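Local coordinates for protein superoxide dismutase (PDB 4F2N) that probably catalyses the dismutation of superoxide to oxygen and hydrogen peroxide at an iron centre, at residues A33-L38 against L57-H62; S64-K69 against F106-F111; E84-T89 against N100-H105; T173-C178 against D191-A196. All blocks are in the same frame, centred on the assembly; numbering follows the deposited sequence.

Contact 1: A33-L38 against L57-H62. With FE2 (Fe (II) ion), chain N.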
loop_
_atom_site.group_PDB
_atom_site.type_symbol
_atom_site.label_atom_id
_atom_site.label_comp_id
_atom_site.label_asym_id
_atom_site.label_seq_id
_atom_site.Cartn_x
_atom_site.Cartn_y
_atom_site.Cartn_z
ATOM N N ALA B 33 8.002 -5.378 22.481
ATOM C CA ALA B 33 8.262 -5.972 21.177
ATOM C C ALA B 33 9.768 -6.111 20.911
ATOM O O ALA B 33 10.552 -5.253 21.344
ATOM C CB ALA B 33 7.606 -5.123 20.098
ATOM N N GLU B 34 10.156 -7.172 20.204
ATOM C CA GLU B 34 11.527 -7.342 19.704
ATOM C C GLU B 34 11.482 -7.874 18.282
ATOM O O GLU B 34 10.635 -8.724 17.968
ATOM C CB GLU B 34 12.299 -8.382 20.526
ATOM C CG GLU B 34 12.629 -8.049 21.960
ATOM C CD GLU B 34 13.486 -9.148 22.582
ATOM O OE1 GLU B 34 14.694 -9.235 22.237
ATOM O OE2 GLU B 34 12.964 -9.928 23.408
ATOM N N LEU B 35 12.389 -7.413 17.417
ATOM C CA LEU B 35 12.524 -8.055 16.101
ATOM C C LEU B 35 12.831 -9.536 16.355
ATOM O O LEU B 35 13.723 -9.856 17.138
ATOM C CB LEU B 35 13.676 -7.473 15.287
ATOM C CG LEU B 35 13.574 -6.429 14.196
ATOM C CD1 LEU B 35 14.927 -6.393 13.493
ATOM C CD2 LEU B 35 12.464 -6.714 13.181
ATOM N N PRO B 36 12.101 -10.444 15.703
ATOM C CA PRO B 36 12.354 -11.875 15.919
ATOM C C PRO B 36 13.663 -12.366 15.319
ATOM O O PRO B 36 14.147 -11.836 14.303
ATOM C CB PRO B 36 11.177 -12.555 15.203
ATOM C CG PRO B 36 10.771 -11.589 14.153
ATOM C CD PRO B 36 11.035 -10.212 14.707
ATOM N N THR B 37 14.229 -13.375 15.968
ATOM C CA THR B 37 15.403 -14.068 15.460
ATOM C C THR B 37 14.953 -14.889 14.243
ATOM O O THR B 37 14.002 -15.651 14.331
ATOM C CB THR B 37 16.002 -14.976 16.560
ATOM O OG1 THR B 37 16.299 -14.180 17.720
ATOM C CG2 THR B 37 17.289 -15.663 16.078
ATOM N N LEU B 38 15.612 -14.721 13.106
ATOM C CA LEU B 38 15.227 -15.443 11.895
ATOM C C LEU B 38 15.758 -16.876 11.901
ATOM O O LEU B 38 16.846 -17.137 12.429
ATOM C CB LEU B 38 15.695 -14.688 10.645
ATOM C CG LEU B 38 15.126 -13.274 10.417
ATOM C CD1 LEU B 38 15.751 -12.635 9.194
ATOM C CD2 LEU B 38 13.608 -13.274 10.266
ATOM N N LEU B 57 16.048 -4.641 3.703
ATOM C CA LEU B 57 15.060 -3.550 3.735
ATOM C C LEU B 57 13.867 -3.994 4.547
ATOM O O LEU B 57 13.401 -3.285 5.447
ATOM C CB LEU B 57 14.590 -3.182 2.322
ATOM C CG LEU B 57 15.677 -2.523 1.468
ATOM C CD1 LEU B 57 15.205 -2.423 0.020
ATOM C CD2 LEU B 57 16.073 -1.163 2.048
ATOM N N HIS B 58 13.362 -5.178 4.240
ATOM C CA HIS B 58 12.053 -5.583 4.763
ATOM C C HIS B 58 12.104 -5.821 6.253
ATOM O O HIS B 58 11.209 -5.393 7.021
ATOM C CB HIS B 58 11.585 -6.867 4.062
ATOM C CG HIS B 58 10.083 -7.073 4.129
ATOM N ND1 HIS B 58 9.447 -8.010 3.403
ATOM C CD2 HIS B 58 9.090 -6.385 4.846
ATOM C CE1 HIS B 58 8.120 -7.924 3.643
ATOM N NE2 HIS B 58 7.915 -6.934 4.519
ATOM N N TYR B 59 13.162 -6.512 6.667
ATOM C CA TYR B 59 13.349 -6.923 8.055
ATOM C C TYR B 59 14.004 -5.816 8.877
ATOM O O TYR B 59 13.458 -5.411 9.906
ATOM C CB TYR B 59 14.195 -8.216 8.091
ATOM C CG TYR B 59 14.602 -8.744 9.470
ATOM C CD1 TYR B 59 13.719 -9.492 10.248
ATOM C CD2 TYR B 59 15.885 -8.515 9.971
ATOM C CE1 TYR B 59 14.097 -9.991 11.494
ATOM C CE2 TYR B 59 16.282 -9.019 11.211
ATOM C CZ TYR B 59 15.388 -9.758 11.956
ATOM O OH TYR B 59 15.800 -10.224 13.179
ATOM N N SER B 60 15.184 -5.347 8.445
ATOM C CA SER B 60 15.916 -4.325 9.217
ATOM C C SER B 60 15.346 -2.915 9.142
ATOM O O SER B 60 15.628 -2.124 10.030
ATOM C CB SER B 60 17.393 -4.268 8.835
ATOM O OG SER B 60 17.971 -5.496 9.187
ATOM N N LYS B 61 14.588 -2.588 8.087
ATOM C CA LYS B 61 13.975 -1.243 7.990
ATOM C C LYS B 61 12.497 -1.252 8.332
ATOM O O LYS B 61 12.111 -0.623 9.295
ATOM C CB LYS B 61 14.144 -0.564 6.620
ATOM C CG LYS B 61 15.511 -0.680 5.965
ATOM C CD LYS B 61 16.588 0.074 6.697
ATOM C CE LYS B 61 17.936 -0.256 6.055
ATOM N NZ LYS B 61 19.033 0.213 6.924
ATOM N N HIS B 62 11.680 -1.936 7.523
ATOM C CA HIS B 62 10.212 -1.939 7.703
ATOM C C HIS B 62 9.774 -2.578 8.996
ATOM O O HIS B 62 9.121 -1.951 9.834
ATOM C CB HIS B 62 9.520 -2.616 6.519
ATOM C CG HIS B 62 9.644 -1.842 5.228
ATOM N ND1 HIS B 62 8.774 -0.877 4.875
ATOM C CD2 HIS B 62 10.564 -1.938 4.195
ATOM C CE1 HIS B 62 9.129 -0.367 3.682
ATOM N NE2 HIS B 62 10.225 -1.031 3.261
HETATM FE FE FE2 N . 5.961 -6.043 4.898
HETATM O O HOH W 1 17.660 -12.820 12.990
HETATM O O HOH W 2 3.855 -5.282 5.191
#
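Tyr59, on helix 52-71, is clamped between two leucines of the N-terminal loop and illustrates how one aromatic side chain can pin an extended segment to a helix. Leu38 CD1 stands over the centre of one ring face, 3.8 Å above the plane, while Leu35 CD1 covers the opposite face, displaced toward the rim. On the Leu38 face, Leu38 CD2 comes 3.5 Å from Tyr59 CE1. CG lies anti to the backbone N (chi1 175°), which carries the ring to the loop, between the two leucines. In contrast to this apolar clamp, the hydroxyl end is hydrated. Tyr59 OH donates a hydrogen bond of 2.6 Å to Pro36 O at the ring edge, the donor tilted 28° from the carbonyl plane, and water 1 joins Tyr59 OH to Leu38 N, lying 2.8 Å from that nitrogen. Next to Tyr59, on another side of the helix, His58 binds the iron through NE2. Trp112 of helix 96-113 meets both of these rings edge-to-face. With its hydrogen directed to Pro36 O and another accepted from water 1, the phenol is both donor and acceptor, which fixes its O-H rotation and probably favours the neutral form.

Contact 2: S64-K69 against F106-F111. With FE2 (Fe (II) ion), chain N.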
loop_
_atom_site.group_PDB
_atom_site.type_symbol
_atom_site.label_atom_id
_atom_site.label_comp_id
_atom_site.label_asym_id
_atom_site.label_seq_id
_atom_site.Cartn_x
_atom_site.Cartn_y
_atom_site.Cartn_z
ATOM N N SER B 64 11.576 -3.536 11.593
ATOM C CA SER B 64 12.209 -2.861 12.725
ATOM C C SER B 64 11.477 -1.583 13.139
ATOM O O SER B 64 11.339 -1.307 14.329
ATOM C CB SER B 64 13.668 -2.562 12.425
ATOM O OG SER B 64 14.267 -1.987 13.572
ATOM N N ALA B 65 10.996 -0.817 12.164
ATOM C CA ALA B 65 10.302 0.423 12.489
ATOM C C ALA B 65 8.994 0.163 13.237
ATOM O O ALA B 65 8.636 0.925 14.130
ATOM C CB ALA B 65 10.048 1.264 11.226
ATOM N N TYR B 66 8.264 -0.890 12.862
ATOM C CA TYR B 66 7.025 -1.254 13.588
ATOM C C TYR B 66 7.336 -1.655 15.037
ATOM O O TYR B 66 6.609 -1.298 15.962
ATOM C CB TYR B 66 6.317 -2.438 12.896
ATOM C CG TYR B 66 5.779 -2.109 11.518
ATOM C CD1 TYR B 66 4.811 -1.108 11.346
ATOM C CD2 TYR B 66 6.208 -2.810 10.398
ATOM C CE1 TYR B 66 4.291 -0.802 10.083
ATOM C CE2 TYR B 66 5.703 -2.517 9.138
ATOM C CZ TYR B 66 4.735 -1.517 8.991
ATOM O OH TYR B 66 4.232 -1.251 7.742
ATOM N N VAL B 67 8.412 -2.405 15.226
ATOM C CA VAL B 67 8.836 -2.839 16.596
ATOM C C VAL B 67 9.139 -1.588 17.433
ATOM O O VAL B 67 8.670 -1.438 18.574
ATOM C CB VAL B 67 10.047 -3.815 16.524
ATOM C CG1 VAL B 67 10.746 -3.999 17.882
ATOM C CG2 VAL B 67 9.596 -5.156 15.945
ATOM N N ASP B 68 9.889 -0.670 16.841
ATOM C CA ASP B 68 10.335 0.535 17.568
ATOM C C ASP B 68 9.150 1.418 17.920
ATOM O O ASP B 68 9.044 1.916 19.050
ATOM C CB ASP B 68 11.401 1.318 16.764
ATOM C CG ASP B 68 12.737 0.559 16.634
ATOM O OD1 ASP B 68 12.930 -0.503 17.267
ATOM O OD2 ASP B 68 13.610 1.020 15.876
ATOM N N LYS B 69 8.233 1.598 16.974
ATOM C CA LYS B 69 7.074 2.470 17.216
ATOM C C LYS B 69 6.148 1.864 18.257
ATOM O O LYS B 69 5.699 2.556 19.192
ATOM C CB LYS B 69 6.342 2.759 15.900
ATOM C CG LYS B 69 5.152 3.705 16.023
ATOM C CD LYS B 69 5.578 5.093 16.409
ATOM C CE LYS B 69 4.374 6.015 16.383
ATOM N NZ LYS B 69 4.843 7.422 16.294
ATOM N N PHE B 106 3.088 -8.429 14.359
ATOM C CA PHE B 106 2.631 -9.809 14.328
ATOM C C PHE B 106 2.685 -10.344 12.884
ATOM O O PHE B 106 3.200 -11.458 12.647
ATOM C CB PHE B 106 1.199 -9.926 14.889
ATOM C CG PHE B 106 0.571 -11.280 14.632
ATOM C CD1 PHE B 106 0.736 -12.316 15.549
ATOM C CD2 PHE B 106 -0.144 -11.531 13.458
ATOM C CE1 PHE B 106 0.206 -13.593 15.297
ATOM C CE2 PHE B 106 -0.682 -12.792 13.191
ATOM C CZ PHE B 106 -0.509 -13.829 14.125
ATOM N N ASN B 107 2.159 -9.571 11.930
ATOM C CA ASN B 107 2.041 -10.070 10.548
ATOM C C ASN B 107 3.407 -10.418 9.998
ATOM O O ASN B 107 3.568 -11.481 9.386
ATOM C CB ASN B 107 1.350 -9.061 9.619
ATOM C CG ASN B 107 -0.096 -8.830 9.993
ATOM O OD1 ASN B 107 -0.732 -9.666 10.669
ATOM N ND2 ASN B 107 -0.631 -7.704 9.556
ATOM N N HIS B 108 4.393 -9.544 10.231
ATOM C CA HIS B 108 5.770 -9.804 9.730
ATOM C C HIS B 108 6.416 -10.969 10.440
ATOM O O HIS B 108 7.086 -11.791 9.802
ATOM C CB HIS B 108 6.675 -8.554 9.818
ATOM C CG HIS B 108 6.352 -7.504 8.763
ATOM N ND1 HIS B 108 5.369 -6.576 8.931
ATOM C CD2 HIS B 108 6.855 -7.315 7.486
ATOM C CE1 HIS B 108 5.266 -5.822 7.834
ATOM N NE2 HIS B 108 6.160 -6.276 6.926
ATOM N N SER B 109 6.252 -11.057 11.761
ATOM C CA SER B 109 6.808 -12.176 12.534
ATOM C C SER B 109 6.308 -13.506 12.021
ATOM O O SER B 109 7.059 -14.475 11.905
ATOM C CB SER B 109 6.504 -12.011 14.038
ATOM O OG SER B 109 7.141 -10.831 14.504
ATOM N N PHE B 110 5.027 -13.539 11.703
ATOM C CA PHE B 110 4.390 -14.759 11.233
ATOM C C PHE B 110 4.929 -15.104 9.853
ATOM O O PHE B 110 5.289 -16.256 9.588
ATOM C CB PHE B 110 2.849 -14.602 11.206
ATOM C CG PHE B 110 2.149 -15.896 10.898
ATOM C CD1 PHE B 110 2.064 -16.900 11.866
ATOM C CD2 PHE B 110 1.586 -16.116 9.652
ATOM C CE1 PHE B 110 1.416 -18.104 11.594
ATOM C CE2 PHE B 110 0.946 -17.325 9.368
ATOM C CZ PHE B 110 0.858 -18.317 10.332
ATOM N N PHE B 111 5.032 -14.082 8.992
ATOM C CA PHE B 111 5.635 -14.214 7.663
ATOM C C PHE B 111 7.033 -14.834 7.695
ATOM O O PHE B 111 7.315 -15.736 6.889
ATOM C CB PHE B 111 5.692 -12.827 6.999
ATOM C CG PHE B 111 5.990 -12.837 5.531
ATOM C CD1 PHE B 111 5.354 -13.728 4.656
ATOM C CD2 PHE B 111 6.876 -11.901 5.002
ATOM C CE1 PHE B 111 5.624 -13.696 3.287
ATOM C CE2 PHE B 111 7.140 -11.858 3.617
ATOM C CZ PHE B 111 6.508 -12.750 2.769
HETATM FE FE FE2 N . 5.961 -6.043 4.898
HETATM O O HOH W 2 3.855 -5.282 5.191
#
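A slipped aromatic pair, Tyr66 with His108, joins helices 52-71 and 96-113 in the buried interior beside the iron. The rings are near parallel, their planes 29° apart, but with centroids separated by 5.4 Å they barely overlap. Contact is concentrated at one corner, where Tyr66 CE2 comes 3.6 Å from His108 CE1 in an oblique approach, the side chains crossing at about a right angle. Both place CG anti to the carbonyl carbon, which helps bring the two rings together between the helices. These helices are the long arms of the alpha-hairpin domain of iron and manganese superoxide dismutases, and Tyr66 occupies the position of the family's conserved active-site tyrosine, so it probably lines the approach to the metal here as well. His108 is a ligand through NE2, which leaves ND1 to donate to Gln104 O one turn back; this second-shell bond fixes the rotation of the imidazole and probably makes it a somewhat stronger electron-pair donor to the iron. Gln104 also bonds Tyr66 OH through its side-chain NE2, holding both rings from a single residue. Phe152 of the second subunit packs on Tyr66, bringing the dimer interface up to this pair.

Contact 3: E84-T89 against N100-H105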
loop_
_atom_site.group_PDB
_atom_site.type_symbol
_atom_site.label_atom_id
_atom_site.label_comp_id
_atom_site.label_asym_id
_atom_site.label_seq_id
_atom_site.Cartn_x
_atom_site.Cartn_y
_atom_site.Cartn_z
ATOM N N GLU B 84 -2.688 -10.082 22.040
ATOM C CA GLU B 84 -3.553 -9.440 23.022
ATOM C C GLU B 84 -3.689 -7.932 22.715
ATOM O O GLU B 84 -4.781 -7.359 22.823
ATOM C CB GLU B 84 -3.020 -9.690 24.435
ATOM C CG GLU B 84 -3.887 -9.117 25.529
ATOM C CD GLU B 84 -3.693 -9.807 26.879
ATOM O OE1 GLU B 84 -3.145 -10.942 26.949
ATOM O OE2 GLU B 84 -4.102 -9.197 27.887
ATOM N N ILE B 85 -2.596 -7.294 22.315
ATOM C CA ILE B 85 -2.670 -5.869 21.941
ATOM C C ILE B 85 -3.593 -5.669 20.705
ATOM O O ILE B 85 -4.453 -4.796 20.688
ATOM C CB ILE B 85 -1.275 -5.249 21.708
ATOM C CG1 ILE B 85 -0.347 -5.449 22.932
ATOM C CG2 ILE B 85 -1.400 -3.775 21.331
ATOM C CD1 ILE B 85 1.075 -4.954 22.731
ATOM N N ILE B 86 -3.414 -6.515 19.697
ATOM C CA ILE B 86 -4.238 -6.505 18.490
ATOM C C ILE B 86 -5.705 -6.615 18.862
ATOM O O ILE B 86 -6.536 -5.790 18.431
ATOM C CB ILE B 86 -3.812 -7.653 17.545
ATOM C CG1 ILE B 86 -2.340 -7.471 17.134
ATOM C CG2 ILE B 86 -4.710 -7.740 16.301
ATOM C CD1 ILE B 86 -1.840 -8.584 16.262
ATOM N N LEU B 87 -6.034 -7.619 19.683
ATOM C CA LEU B 87 -7.422 -7.865 20.028
ATOM C C LEU B 87 -8.039 -6.754 20.882
ATOM O O LEU B 87 -9.233 -6.499 20.775
ATOM C CB LEU B 87 -7.588 -9.237 20.699
ATOM C CG LEU B 87 -7.313 -10.438 19.763
ATOM C CD1 LEU B 87 -7.429 -11.738 20.557
ATOM C CD2 LEU B 87 -8.245 -10.462 18.551
ATOM N N ALA B 88 -7.229 -6.092 21.704
ATOM C CA ALA B 88 -7.705 -5.004 22.564
ATOM C C ALA B 88 -7.854 -3.675 21.799
ATOM O O ALA B 88 -8.572 -2.779 22.241
ATOM C CB ALA B 88 -6.759 -4.838 23.734
ATOM N N THR B 89 -7.199 -3.552 20.645
ATOM C CA THR B 89 -7.221 -2.286 19.882
ATOM C C THR B 89 -8.057 -2.322 18.587
ATOM O O THR B 89 -8.440 -1.263 18.072
ATOM C CB THR B 89 -5.792 -1.786 19.550
ATOM O OG1 THR B 89 -5.043 -2.800 18.849
ATOM C CG2 THR B 89 -5.049 -1.411 20.838
ATOM N N ASN B 100 -2.188 -0.662 14.296
ATOM C CA ASN B 100 -1.419 -0.830 13.087
ATOM C C ASN B 100 -0.004 -1.331 13.374
ATOM O O ASN B 100 0.488 -2.200 12.657
ATOM C CB ASN B 100 -1.383 0.469 12.259
ATOM C CG ASN B 100 -2.705 0.757 11.543
ATOM O OD1 ASN B 100 -3.515 -0.139 11.294
ATOM N ND2 ASN B 100 -2.903 2.028 11.175
ATOM N N GLN B 101 0.659 -0.794 14.409
ATOM C CA GLN B 101 2.046 -1.232 14.673
ATOM C C GLN B 101 2.040 -2.666 15.228
ATOM O O GLN B 101 2.893 -3.480 14.864
ATOM C CB GLN B 101 2.763 -0.294 15.645
ATOM C CG GLN B 101 2.751 1.178 15.231
ATOM C CD GLN B 101 3.436 1.429 13.910
ATOM O OE1 GLN B 101 4.629 1.149 13.730
ATOM N NE2 GLN B 101 2.685 1.930 12.966
ATOM N N ALA B 102 1.095 -2.959 16.117
ATOM C CA ALA B 102 1.017 -4.302 16.754
ATOM C C ALA B 102 0.671 -5.380 15.732
ATOM O O ALA B 102 1.364 -6.433 15.642
ATOM C CB ALA B 102 0.003 -4.293 17.896
ATOM N N ALA B 103 -0.338 -5.103 14.906
ATOM C CA ALA B 103 -0.718 -6.041 13.829
ATOM C C ALA B 103 0.416 -6.207 12.822
ATOM O O ALA B 103 0.731 -7.329 12.464
ATOM C CB ALA B 103 -2.010 -5.606 13.132
ATOM N N GLN B 104 1.038 -5.113 12.360
ATOM C CA GLN B 104 2.177 -5.271 11.437
ATOM C C GLN B 104 3.336 -6.053 12.052
ATOM O O GLN B 104 4.019 -6.829 11.355
ATOM C CB GLN B 104 2.666 -3.916 10.877
ATOM C CG GLN B 104 1.706 -3.318 9.841
ATOM C CD GLN B 104 1.666 -4.132 8.530
ATOM O OE1 GLN B 104 0.999 -5.178 8.452
ATOM N NE2 GLN B 104 2.360 -3.650 7.505
ATOM N N HIS B 105 3.592 -5.853 13.350
ATOM C CA HIS B 105 4.641 -6.631 14.029
ATOM C C HIS B 105 4.309 -8.106 13.988
ATOM O O HIS B 105 5.128 -8.938 13.589
ATOM C CB HIS B 105 4.905 -6.124 15.462
ATOM C CG HIS B 105 5.883 -6.967 16.250
ATOM N ND1 HIS B 105 6.993 -7.522 15.694
ATOM C CD2 HIS B 105 5.910 -7.318 17.611
ATOM C CE1 HIS B 105 7.686 -8.183 16.637
ATOM N NE2 HIS B 105 7.019 -8.084 17.804
#
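Ile86 and Ala103 mark the closest backbone approach, their CA atoms 5.9 Å apart, where segments 84-89 and 100-105 pass at an axis separation of 8.7 Å and 140° between their directions, roughly antiparallel. Small residues make such proximity possible. Ala102 points its CB into the interface and meets two isoleucine branches: Ile85 CG2 is 3.7 Å from Ala102 CB, and Ile86 CG1 touches the same methyl at 4.0 Å. Ile86 then goes further. Its CB does not point straight across, but with CG1 beside the backbone N (chi1 -61°) and the chain extended beyond it, Ile86 CD1 comes down on the helix backbone, 3.7 Å from Ala103 CA. The isoleucine tip thus lies against main chain that Ala103 leaves accessible. Phe99 and Phe106 of helix 96-113 also touch Ile86. At the end of helix 82-89, Thr89 folds its hydroxyl back, Thr89 OG1 donating to Ile85 O at 2.8 Å from above the carbonyl plane, satisfying a polar group beside this apolar surface. The result is close helix packing on alanines, here binding the short helix 82-89 to the second long arm of the superoxide dismutase alpha-hairpin domain.

Contact 4: T173-C178 against D191-A196. With FE2 (Fe (II) ion), chain N.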
loop_
_atom_site.group_PDB
_atom_site.type_symbol
_atom_site.label_atom_id
_atom_site.label_comp_id
_atom_site.label_asym_id
_atom_site.label_seq_id
_atom_site.Cartn_x
_atom_site.Cartn_y
_atom_site.Cartn_z
ATOM N N THR B 173 -6.467 -9.415 3.525
ATOM C CA THR B 173 -6.746 -8.248 4.344
ATOM C C THR B 173 -6.045 -7.012 3.732
ATOM O O THR B 173 -5.101 -7.150 2.941
ATOM C CB THR B 173 -6.281 -8.433 5.802
ATOM O OG1 THR B 173 -4.874 -8.784 5.816
ATOM C CG2 THR B 173 -7.121 -9.553 6.537
ATOM N N SER B 174 -6.525 -5.835 4.097
ATOM C CA SER B 174 -5.950 -4.567 3.646
ATOM C C SER B 174 -5.009 -4.032 4.754
ATOM O O SER B 174 -5.362 -4.063 5.949
ATOM C CB SER B 174 -7.098 -3.567 3.405
ATOM O OG SER B 174 -6.637 -2.221 3.223
ATOM N N ASN B 175 -3.864 -3.495 4.344
ATOM C CA ASN B 175 -2.980 -2.742 5.264
ATOM C C ASN B 175 -2.485 -3.613 6.431
ATOM O O ASN B 175 -1.743 -4.547 6.174
ATOM C CB ASN B 175 -3.621 -1.423 5.730
ATOM C CG ASN B 175 -3.768 -0.427 4.568
ATOM O OD1 ASN B 175 -3.173 -0.640 3.510
ATOM N ND2 ASN B 175 -4.561 0.646 4.753
ATOM N N ALA B 176 -2.878 -3.298 7.669
ATOM C CA ALA B 176 -2.438 -4.091 8.824
ATOM C C ALA B 176 -3.435 -5.176 9.216
ATOM O O ALA B 176 -3.227 -5.885 10.195
ATOM C CB ALA B 176 -2.124 -3.202 10.033
ATOM N N GLY B 177 -4.521 -5.309 8.457
ATOM C CA GLY B 177 -5.552 -6.287 8.795
ATOM C C GLY B 177 -5.061 -7.690 8.988
ATOM O O GLY B 177 -4.172 -8.164 8.287
ATOM N N CYS B 178 -5.693 -8.369 9.932
ATOM C CA CYS B 178 -5.205 -9.638 10.422
ATOM C C CYS B 178 -6.439 -10.533 10.691
ATOM O O CYS B 178 -7.344 -10.111 11.422
ATOM C CB CYS B 178 -4.521 -9.259 11.731
ATOM S SG CYS B 178 -3.694 -10.573 12.551
ATOM N N ASP B 191 2.962 -11.500 2.396
ATOM C CA ASP B 191 2.893 -10.028 2.447
ATOM C C ASP B 191 2.751 -9.519 1.008
ATOM O O ASP B 191 3.581 -9.871 0.152
ATOM C CB ASP B 191 4.230 -9.520 3.031
ATOM C CG ASP B 191 4.227 -8.039 3.359
ATOM O OD1 ASP B 191 3.208 -7.347 3.111
ATOM O OD2 ASP B 191 5.260 -7.555 3.922
ATOM N N VAL B 192 1.706 -8.743 0.714
ATOM C CA VAL B 192 1.621 -8.120 -0.608
ATOM C C VAL B 192 1.605 -6.588 -0.536
ATOM O O VAL B 192 1.204 -5.909 -1.486
ATOM C CB VAL B 192 0.480 -8.670 -1.489
ATOM C CG1 VAL B 192 0.699 -10.143 -1.810
ATOM C CG2 VAL B 192 -0.839 -8.523 -0.756
ATOM N N TRP B 193 2.086 -6.019 0.576
ATOM C CA TRP B 193 2.585 -4.634 0.506
ATOM C C TRP B 193 3.626 -4.595 -0.560
ATOM O O TRP B 193 4.423 -5.557 -0.687
ATOM C CB TRP B 193 3.221 -4.232 1.832
ATOM C CG TRP B 193 2.214 -3.865 2.919
ATOM C CD1 TRP B 193 1.259 -4.680 3.511
ATOM C CD2 TRP B 193 2.164 -2.607 3.638
ATOM N NE1 TRP B 193 0.570 -4.000 4.508
ATOM C CE2 TRP B 193 1.078 -2.732 4.631
ATOM C CE3 TRP B 193 2.872 -1.390 3.543
ATOM C CZ2 TRP B 193 0.731 -1.676 5.480
ATOM C CZ3 TRP B 193 2.512 -0.332 4.412
ATOM C CH2 TRP B 193 1.472 -0.480 5.361
ATOM N N GLU B 194 3.699 -3.489 -1.311
ATOM C CA GLU B 194 4.621 -3.422 -2.447
ATOM C C GLU B 194 6.067 -3.538 -2.007
ATOM O O GLU B 194 6.905 -4.079 -2.745
ATOM C CB GLU B 194 4.414 -2.145 -3.280
ATOM C CG GLU B 194 3.082 -2.139 -4.020
ATOM C CD GLU B 194 2.849 -0.870 -4.842
ATOM O OE1 GLU B 194 2.940 0.257 -4.272
ATOM O OE2 GLU B 194 2.523 -1.020 -6.057
ATOM N N HIS B 195 6.371 -3.055 -0.804
ATOM C CA HIS B 195 7.733 -3.208 -0.276
ATOM C C HIS B 195 8.159 -4.648 -0.095
ATOM O O HIS B 195 9.371 -4.902 -0.008
ATOM C CB HIS B 195 7.943 -2.410 1.043
ATOM C CG HIS B 195 7.249 -3.003 2.243
ATOM N ND1 HIS B 195 6.299 -2.320 2.956
ATOM C CD2 HIS B 195 7.398 -4.259 2.881
ATOM C CE1 HIS B 195 5.859 -3.097 3.988
ATOM N NE2 HIS B 195 6.521 -4.290 3.933
ATOM N N ALA B 196 7.219 -5.606 -0.031
ATOM C CA ALA B 196 7.638 -7.008 0.194
ATOM C C ALA B 196 8.397 -7.529 -1.017
ATOM O O ALA B 196 9.279 -8.414 -0.893
ATOM C CB ALA B 196 6.447 -7.914 0.517
HETATM FE FE FE2 N . 5.961 -6.043 4.898
HETATM O O HOH W 2 3.855 -5.282 5.191
#
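Trp193 reaches Asn175 with its indole N-H, and following the side chain outward shows how one residue can serve a metal site, a turn and a subunit interface. Its CB rests over the face of the His195 ring, 3.6 Å above the plane and toward the rim. With CG anti to the carbonyl carbon (chi1 -78°), the indole swings toward the turn. Trp193 CD1 passes Asn175 O at 4.0 Å, and Trp193 NE1 then donates to that oxygen at 2.9 Å. The bond is nearly straight, 163° at the hydrogen, and lies in the indole plane, yet it comes from above the plane of the carbonyl. Trp193 CE2 borders Asn175 O at 3.7 Å; beyond it, Trp193 CZ2 lies 3.9 Å from Asn175 CA and also packs on Gln104. The acceptor sits in a type II' turn from Ser174 to Gly177, which leads out of strand 168-174; Thr173 OG1 braces the turn by donating to Gly177 O at 2.6 Å. On the other segment the sequence Asp-Val-Trp-Glu-His is the metal-binding signature of iron and manganese superoxide dismutases, in which Asp191 OD2 and His195 NE2 join His58 and His108 around the iron. Asp191 OD1, the carboxylate oxygen that does not bind the iron, accepts from Trp193 N at 3.1 Å in an Asx turn and weakly from iron-bound water 2. That water lies over one face of the indole, offset toward the rim. Phe152 of the second subunit meets Trp193 edge-to-face, and the carboxylate of Glu194 of that subunit is hydrogen-bonded to ND1 and the backbone N of His195.

From the N terminus, contact 1 closes the first loop by laying the extended segment 33-38 on helix 52-71. Contact 2 opens farther along that helix and spans the hairpin to helix 96-113; contact 3 is nested inside this larger loop, fastening the intervening helix 82-89 to the same second arm. Contact 4 follows in series, within the C-terminal domain, and ties the turn after strand 168-174 to the loop beyond strand 185-191. None of the four cross. The two domains come together at the iron, which takes ligands from contacts 1, 2 and 4, while Asn107 of contact 2 probably hydrogen-bonds Ala176 O of contact 4.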